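PDB 4G9Y: PcaV transcriptional regulator from Streptomyces coelicolor, which probably acts as a MarR-family, ligand-responsive transcription factor that binds DNA through a winged helix-turn-helix and recognises 3,4-dihydroxybenzoate. Local coordinates for residues L76-P88 / S94-H106. Residues are numbered along the deposited sequence; the frame is centred on the assembly and turned at random.
Sequences LGRRGLLDKVRDP and SLLRLTDEGLRVH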
ATOM      1  N   LEU A  76      11.322   9.553  16.855  1.00 18.77           N
ATOM      2  CA  LEU A  76      10.628   9.608  18.142  1.00 22.00           C
ATOM      3  C   LEU A  76      11.549  10.171  19.227  1.00 25.04           C
ATOM      4  O   LEU A  76      11.109  10.892  20.124  1.00 22.89           O
ATOM      5  CB  LEU A  76      10.099   8.219  18.526  1.00 16.20           C
ATOM      6  CG  LEU A  76       9.037   7.655  17.571  1.00 21.43           C
ATOM      7  CD1 LEU A  76       8.656   6.217  17.936  1.00 18.90           C
ATOM      8  CD2 LEU A  76       7.805   8.526  17.559  1.00 22.79           C
ATOM      9  N   GLY A  77      12.831   9.841  19.127  1.00 20.80           N
ATOM     10  CA  GLY A  77      13.824  10.360  20.050  1.00 23.91           C
ATOM     11  C   GLY A  77      13.940  11.872  19.965  1.00 23.32           C
ATOM     12  O   GLY A  77      13.956  12.565  20.982  1.00 24.76           O
ATOM     13  N   ARG A  78      13.998  12.385  18.742  1.00 30.21           N
ATOM     14  CA  ARG A  78      14.132  13.820  18.508  1.00 25.74           C
ATOM     15  C   ARG A  78      12.896  14.597  18.938  1.00 24.24           C
ATOM     16  O   ARG A  78      12.987  15.782  19.228  1.00 26.19           O
ATOM     17  CB  ARG A  78      14.430  14.108  17.030  1.00 34.13           C
ATOM     18  CG  ARG A  78      15.816  13.717  16.573  1.00 47.55           C
ATOM     19  CD  ARG A  78      16.855  14.600  17.223  1.00 66.77           C
ATOM     20  NE  ARG A  78      18.215  14.148  16.949  1.00 80.71           N
ATOM     21  CZ  ARG A  78      18.917  14.519  15.887  1.00 85.93           C
ATOM     22  NH1 ARG A  78      18.379  15.341  14.994  1.00 86.29           N
ATOM     23  NH2 ARG A  78      20.154  14.066  15.717  1.00 87.00           N
ATOM     24  N   ARG A  79      11.742  13.934  18.976  1.00 24.44           N
ATOM     25  CA  ARG A  79      10.526  14.589  19.439  1.00 29.11           C
ATOM     26  C   ARG A  79      10.354  14.493  20.955  1.00 23.01           C
ATOM     27  O   ARG A  79       9.371  14.973  21.509  1.00 26.17           O
ATOM     28  CB  ARG A  79       9.300  14.022  18.719  1.00 23.88           C
ATOM     29  CG  ARG A  79       9.213  14.428  17.245  1.00 33.76           C
ATOM     30  CD  ARG A  79       7.993  13.788  16.569  1.00 28.63           C
ATOM     31  NE  ARG A  79       6.761  14.173  17.255  1.00 29.70           N
ATOM     32  CZ  ARG A  79       5.614  13.505  17.179  1.00 35.64           C
ATOM     33  NH1 ARG A  79       5.535  12.400  16.445  1.00 27.98           N
ATOM     34  NH2 ARG A  79       4.550  13.934  17.847  1.00 30.94           N
ATOM     35  N   GLY A  80      11.317  13.874  21.621  1.00 26.31           N
ATOM     36  CA  GLY A  80      11.264  13.746  23.064  1.00 24.07           C
ATOM     37  C   GLY A  80      10.237  12.725  23.524  1.00 24.87           C
ATOM     38  O   GLY A  80       9.707  12.834  24.640  1.00 21.15           O
ATOM     39  N   LEU A  81       9.965  11.724  22.685  1.00 19.67           N
ATOM     40  CA  LEU A  81       8.946  10.726  23.007  1.00 22.32           C
ATOM     41  C   LEU A  81       9.531   9.415  23.493  1.00 22.79           C
ATOM     42  O   LEU A  81       8.820   8.596  24.079  1.00 21.82           O
ATOM     43  CB  LEU A  81       8.041  10.457  21.800  1.00 19.85           C
ATOM     44  CG  LEU A  81       7.347  11.712  21.276  1.00 21.64           C
ATOM     45  CD1 LEU A  81       6.410  11.358  20.134  1.00 20.52           C
ATOM     46  CD2 LEU A  81       6.602  12.436  22.380  1.00 17.24           C
ATOM     47  N   LEU A  82      10.813   9.193  23.226  1.00 20.59           N
ATOM     48  CA  LEU A  82      11.479   8.006  23.751  1.00 24.24           C
ATOM     49  C   LEU A  82      12.943   8.258  24.033  1.00 24.01           C
ATOM     50  O   LEU A  82      13.548   9.168  23.459  1.00 24.88           O
ATOM     51  CB  LEU A  82      11.280   6.777  22.838  1.00 29.67           C
ATOM     52  CG  LEU A  82      11.883   6.580  21.446  1.00 28.27           C
ATOM     53  CD1 LEU A  82      13.401   6.454  21.446  1.00 33.93           C
ATOM     54  CD2 LEU A  82      11.276   5.322  20.818  1.00 28.30           C
ATOM     55  N   ASP A  83      13.500   7.453  24.930  1.00 20.73           N
ATOM     56  CA  ASP A  83      14.922   7.494  25.248  1.00 21.89           C
ATOM     57  C   ASP A  83      15.573   6.165  24.884  1.00 30.10           C
ATOM     58  O   ASP A  83      14.926   5.120  24.875  1.00 28.58           O
ATOM     59  CB  ASP A  83      15.148   7.784  26.731  1.00 23.56           C
ATOM     60  CG  ASP A  83      14.848   9.242  27.098  1.00 33.35           C
ATOM     61  OD1 ASP A  83      14.994  10.129  26.220  1.00 30.21           O
ATOM     62  OD2 ASP A  83      14.455   9.502  28.257  1.00 31.85           O
ATOM     63  N   LYS A  84      16.863   6.218  24.599  1.00 29.61           N
ATOM     64  CA  LYS A  84      17.605   5.062  24.124  1.00 31.27           C
ATOM     65  C   LYS A  84      18.838   4.949  24.996  1.00 38.83           C
ATOM     66  O   LYS A  84      19.567   5.923  25.175  1.00 42.71           O
ATOM     67  CB  LYS A  84      17.981   5.279  22.657  1.00 35.47           C
ATOM     68  CG  LYS A  84      18.826   4.197  22.002  1.00 42.22           C
ATOM     69  CD  LYS A  84      18.814   4.402  20.485  1.00 44.98           C
ATOM     70  CE  LYS A  84      19.678   3.395  19.746  1.00 52.23           C
ATOM     71  NZ  LYS A  84      19.496   3.504  18.268  1.00 53.84           N
ATOM     72  N   VAL A  85      19.048   3.774  25.574  1.00 40.12           N
ATOM     73  CA  VAL A  85      20.194   3.533  26.447  1.00 46.75           C
ATOM     74  C   VAL A  85      20.965   2.316  25.945  1.00 50.23           C
ATOM     75  O   VAL A  85      20.373   1.299  25.624  1.00 40.41           O
ATOM     76  CB  VAL A  85      19.735   3.263  27.900  1.00 49.49           C
ATOM     77  CG1 VAL A  85      20.860   2.684  28.726  1.00 58.28           C
ATOM     78  CG2 VAL A  85      19.202   4.527  28.537  1.00 52.64           C
ATOM     79  N   ARG A  86      22.284   2.422  25.859  1.00 59.36           N
ATOM     80  CA  ARG A  86      23.104   1.265  25.536  1.00 61.82           C
ATOM     81  C   ARG A  86      22.960   0.244  26.663  1.00 57.08           C
ATOM     82  O   ARG A  86      23.052   0.595  27.838  1.00 58.57           O
ATOM     83  CB  ARG A  86      24.559   1.691  25.374  1.00 71.29           C
ATOM     84  CG  ARG A  86      25.508   0.579  25.005  1.00 82.97           C
ATOM     85  CD  ARG A  86      26.903   1.141  24.814  1.00 98.41           C
ATOM     86  NE  ARG A  86      27.936   0.112  24.875  1.00111.24           N
ATOM     87  CZ  ARG A  86      28.476  -0.336  26.004  1.00116.74           C
ATOM     88  NH1 ARG A  86      28.069   0.150  27.170  1.00116.83           N
ATOM     89  NH2 ARG A  86      29.416  -1.273  25.970  1.00119.15           N
ATOM     90  N   ASP A  87      22.700  -1.011  26.305  1.00 57.90           N
ATOM     91  CA  ASP A  87      22.495  -2.068  27.297  1.00 72.30           C
ATOM     92  C   ASP A  87      23.760  -2.268  28.134  1.00 86.25           C
ATOM     93  O   ASP A  87      24.835  -2.525  27.585  1.00 84.16           O
ATOM     94  CB  ASP A  87      22.092  -3.371  26.593  1.00 73.29           C
ATOM     95  CG  ASP A  87      21.630  -4.468  27.557  1.00 79.14           C
ATOM     96  OD1 ASP A  87      21.863  -4.367  28.781  1.00 81.57           O
ATOM     97  OD2 ASP A  87      21.035  -5.457  27.074  1.00 76.66           O
ATOM     98  N   PRO A  88      23.636  -2.128  29.466  1.00100.45           N
ATOM     99  CA  PRO A  88      24.742  -2.337  30.408  1.00109.24           C
ATOM    100  C   PRO A  88      25.415  -3.698  30.237  1.00114.70           C
ATOM    101  O   PRO A  88      26.644  -3.780  30.236  1.00119.05           O
ATOM    102  CB  PRO A  88      24.060  -2.247  31.784  1.00109.45           C
ATOM    103  CG  PRO A  88      22.577  -2.293  31.511  1.00106.12           C
ATOM    104  CD  PRO A  88      22.414  -1.685  30.160  1.00102.74           C
ATOM    105  N   SER A  94      20.560  -1.796  22.275  1.00 52.69           N
ATOM    106  CA  SER A  94      20.116  -0.533  22.857  1.00 51.54           C
ATOM    107  C   SER A  94      18.718  -0.694  23.427  1.00 39.92           C
ATOM    108  O   SER A  94      17.831  -1.185  22.742  1.00 34.58           O
ATOM    109  CB  SER A  94      20.100   0.566  21.794  1.00 59.32           C
ATOM    110  OG  SER A  94      21.340   0.655  21.110  1.00 65.53           O
ATOM    111  N   LEU A  95      18.520  -0.266  24.669  1.00 33.20           N
ATOM    112  CA  LEU A  95      17.216  -0.388  25.314  1.00 33.89           C
ATOM    113  C   LEU A  95      16.407   0.883  25.098  1.00 29.74           C
ATOM    114  O   LEU A  95      16.939   1.980  25.231  1.00 31.03           O
ATOM    115  CB  LEU A  95      17.400  -0.632  26.806  1.00 37.44           C
ATOM    116  CG  LEU A  95      18.412  -1.729  27.141  1.00 45.07           C
ATOM    117  CD1 LEU A  95      18.485  -1.949  28.643  1.00 47.99           C
ATOM    118  CD2 LEU A  95      18.051  -3.017  26.415  1.00 39.85           C
ATOM    119  N   LEU A  96      15.127   0.730  24.767  1.00 28.55           N
ATOM    120  CA  LEU A  96      14.263   1.863  24.463  1.00 27.17           C
ATOM    121  C   LEU A  96      13.205   1.994  25.537  1.00 26.10           C
ATOM    122  O   LEU A  96      12.653   0.997  25.997  1.00 23.97           O
ATOM    123  CB  LEU A  96      13.558   1.651  23.116  1.00 21.65           C
ATOM    124  CG  LEU A  96      14.463   1.349  21.926  1.00 25.34           C
ATOM    125  CD1 LEU A  96      13.628   1.124  20.674  1.00 23.87           C
ATOM    126  CD2 LEU A  96      15.464   2.494  21.728  1.00 28.55           C
ATOM    127  N   ARG A  97      12.901   3.225  25.919  1.00 26.86           N
ATOM    128  CA  ARG A  97      11.876   3.465  26.915  1.00 29.13           C
ATOM    129  C   ARG A  97      11.142   4.758  26.567  1.00 23.32           C
ATOM    130  O   ARG A  97      11.772   5.719  26.139  1.00 25.95           O
ATOM    131  CB  ARG A  97      12.555   3.583  28.273  1.00 36.22           C
ATOM    132  CG  ARG A  97      11.629   3.658  29.444  1.00 48.84           C
ATOM    133  CD  ARG A  97      12.438   3.580  30.728  1.00 55.26           C
ATOM    134  NE  ARG A  97      13.217   2.344  30.783  1.00 56.27           N
ATOM    135  CZ  ARG A  97      12.790   1.218  31.348  1.00 54.88           C
ATOM    136  NH1 ARG A  97      11.591   1.165  31.919  1.00 47.51           N
ATOM    137  NH2 ARG A  97      13.566   0.143  31.345  1.00 56.18           N
ATOM    138  N   LEU A  98       9.820   4.790  26.731  1.00 19.26           N
ATOM    139  CA  LEU A  98       9.071   6.025  26.467  1.00 22.65           C
ATOM    140  C   LEU A  98       9.385   7.080  27.519  1.00 26.68           C
ATOM    141  O   LEU A  98       9.690   6.746  28.656  1.00 22.97           O
ATOM    142  CB  LEU A  98       7.571   5.766  26.464  1.00 25.72           C
ATOM    143  CG  LEU A  98       7.124   4.811  25.357  1.00 27.52           C
ATOM    144  CD1 LEU A  98       5.636   4.820  25.259  1.00 31.45           C
ATOM    145  CD2 LEU A  98       7.747   5.247  24.044  1.00 26.75           C
ATOM    146  N   THR A  99       9.312   8.347  27.130  1.00 20.50           N
ATOM    147  CA  THR A  99       9.406   9.444  28.078  1.00 22.45           C
ATOM    148  C   THR A  99       8.004   9.686  28.610  1.00 23.54           C
ATOM    149  O   THR A  99       7.046   9.104  28.101  1.00 19.01           O
ATOM    150  CB  THR A  99       9.890  10.718  27.382  1.00 19.51           C
ATOM    151  OG1 THR A  99       8.952  11.081  26.355  1.00 18.83           O
ATOM    152  CG2 THR A  99      11.263  10.497  26.753  1.00 17.55           C
ATOM    153  N   ASP A 100       7.868  10.535  29.624  1.00 19.64           N
ATOM    154  CA  ASP A 100       6.530  10.942  30.085  1.00 22.23           C
ATOM    155  C   ASP A 100       5.659  11.484  28.944  1.00 28.68           C
ATOM    156  O   ASP A 100       4.466  11.184  28.864  1.00 26.38           O
ATOM    157  CB  ASP A 100       6.617  11.990  31.200  1.00 31.02           C
ATOM    158  CG  ASP A 100       7.340  11.475  32.439  1.00 33.21           C
ATOM    159  OD1 ASP A 100       7.588  10.258  32.534  1.00 35.47           O
ATOM    160  OD2 ASP A 100       7.654  12.290  33.329  1.00 32.00           O
ATOM    161  N   GLU A 101       6.241  12.286  28.060  1.00 21.23           N
ATOM    162  CA  GLU A 101       5.471  12.818  26.941  1.00 20.91           C
ATOM    163  C   GLU A 101       5.132  11.737  25.905  1.00 22.93           C
ATOM    164  O   GLU A 101       4.060  11.766  25.301  1.00 22.63           O
ATOM    165  CB  GLU A 101       6.187  14.027  26.310  1.00 21.84           C
ATOM    166  CG  GLU A 101       5.469  14.693  25.127  1.00 20.72           C
ATOM    167  CD  GLU A 101       4.071  15.234  25.449  1.00 27.18           C
ATOM    168  OE1 GLU A 101       3.646  15.227  26.623  1.00 28.61           O
ATOM    169  OE2 GLU A 101       3.391  15.681  24.500  1.00 29.65           O
ATOM    170  N   GLY A 102       6.027  10.768  25.718  1.00 23.57           N
ATOM    171  CA  GLY A 102       5.749   9.660  24.810  1.00 21.93           C
ATOM    172  C   GLY A 102       4.556   8.854  25.301  1.00 19.17           C
ATOM    173  O   GLY A 102       3.728   8.408  24.517  1.00 20.46           O
ATOM    174  N   LEU A 103       4.453   8.688  26.617  1.00 21.34           N
ATOM    175  CA  LEU A 103       3.310   7.989  27.198  1.00 24.05           C
ATOM    176  C   LEU A 103       2.018   8.762  26.966  1.00 25.43           C
ATOM    177  O   LEU A 103       0.983   8.181  26.671  1.00 23.66           O
ATOM    178  CB  LEU A 103       3.513   7.785  28.698  1.00 26.31           C
ATOM    179  CG  LEU A 103       4.281   6.534  29.117  1.00 41.16           C
ATOM    180  CD1 LEU A 103       4.774   6.663  30.547  1.00 49.65           C
ATOM    181  CD2 LEU A 103       3.380   5.307  28.961  1.00 40.72           C
ATOM    182  N   ARG A 104       2.091  10.078  27.133  1.00 25.00           N
ATOM    183  CA  ARG A 104       0.951  10.963  26.940  1.00 23.67           C
ATOM    184  C   ARG A 104       0.477  10.959  25.477  1.00 20.03           C
ATOM    185  O   ARG A 104      -0.723  10.854  25.187  1.00 21.47           O
ATOM    186  CB  ARG A 104       1.346  12.374  27.389  1.00 31.35           C
ATOM    187  CG  ARG A 104       0.230  13.405  27.397  1.00 45.29           C
ATOM    188  CD  ARG A 104       0.702  14.693  28.100  1.00 51.23           C
ATOM    189  NE  ARG A 104       1.040  14.458  29.511  1.00 57.11           N
ATOM    190  CZ  ARG A 104       2.270  14.503  30.028  1.00 60.96           C
ATOM    191  NH1 ARG A 104       3.326  14.788  29.270  1.00 55.00           N
ATOM    192  NH2 ARG A 104       2.447  14.266  31.320  1.00 64.53           N
ATOM    193  N   VAL A 105       1.423  11.063  24.557  1.00 19.34           N
ATOM    194  CA  VAL A 105       1.110  11.025  23.134  1.00 20.05           C
ATOM    195  C   VAL A 105       0.481   9.673  22.766  1.00 23.31           C
ATOM    196  O   VAL A 105      -0.511   9.610  22.032  1.00 24.50           O
ATOM    197  CB  VAL A 105       2.371  11.317  22.276  1.00 23.00           C
ATOM    198  CG1 VAL A 105       2.144  10.951  20.809  1.00 22.36           C
ATOM    199  CG2 VAL A 105       2.765  12.790  22.405  1.00 25.88           C
ATOM    200  N   HIS A 106       1.039   8.590  23.295  1.00 21.72           N
ATOM    201  CA  HIS A 106       0.484   7.270  23.004  1.00 20.89           C
ATOM    202  C   HIS A 106      -0.965   7.171  23.473  1.00 21.29           C
ATOM    203  O   HIS A 106      -1.828   6.653  22.760  1.00 19.42           O
ATOM    204  CB  HIS A 106       1.324   6.151  23.629  1.00 21.91           C
ATOM    205  CG  HIS A 106       0.642   4.815  23.617  1.00 26.47           C
ATOM    206  ND1 HIS A 106      -0.102   4.351  24.681  1.00 23.96           N
ATOM    207  CD2 HIS A 106       0.578   3.854  22.664  1.00 20.99           C
ATOM    208  CE1 HIS A 106      -0.583   3.156  24.389  1.00 26.56           C
ATOM    209  NE2 HIS A 106      -0.188   2.833  23.171  1.00 25.80           N
TER
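With chi1 of 61°, Thr-99 sets OG1 between its own backbone N and carbonyl carbon, facing Gly-80, while Lys-84, whose CG lies anti to its N (chi1 177°), runs extended beside Leu-96 and Ser-94. Lys-84 lies in the wing of the winged helix-turn-helix, the antiparallel hairpin of strands 82-86 and 94-98; Thr-99 follows the second strand directly. The ladder is evidenced by paired backbone bonds, Asp-83 with Arg-97 and Val-85 with Leu-95, the shortest being Leu-95 N to Val-85 O at 2.6 Å. At the hairpin base, Thr-99 OG1 donates to Gly-80 O (2.6 Å), 26° out of the carbonyl plane, and accepts from Gly-102 N (3.0 Å), thereby capping helix 100-121. A valine here would probably leave Gly-80 O and the helix's first turn without their shared hydroxyl partner. Lys-84 CG packs on Leu-96 CD2 (3.8 Å), and its NZ hydrogen-bonds Gln-55 OE1; Leu-96 also touches Val-73 of helix 66-78, seating the wing on the helical body. Gly-102 lets the two segments close in: its CA lies 3.3 Å from Leu-81 O, where any side chain would clash. Beside it, Leu-81 CD2 meets Glu-101 CG at 3.7 Å and Val-105 CG2 at 3.9 Å.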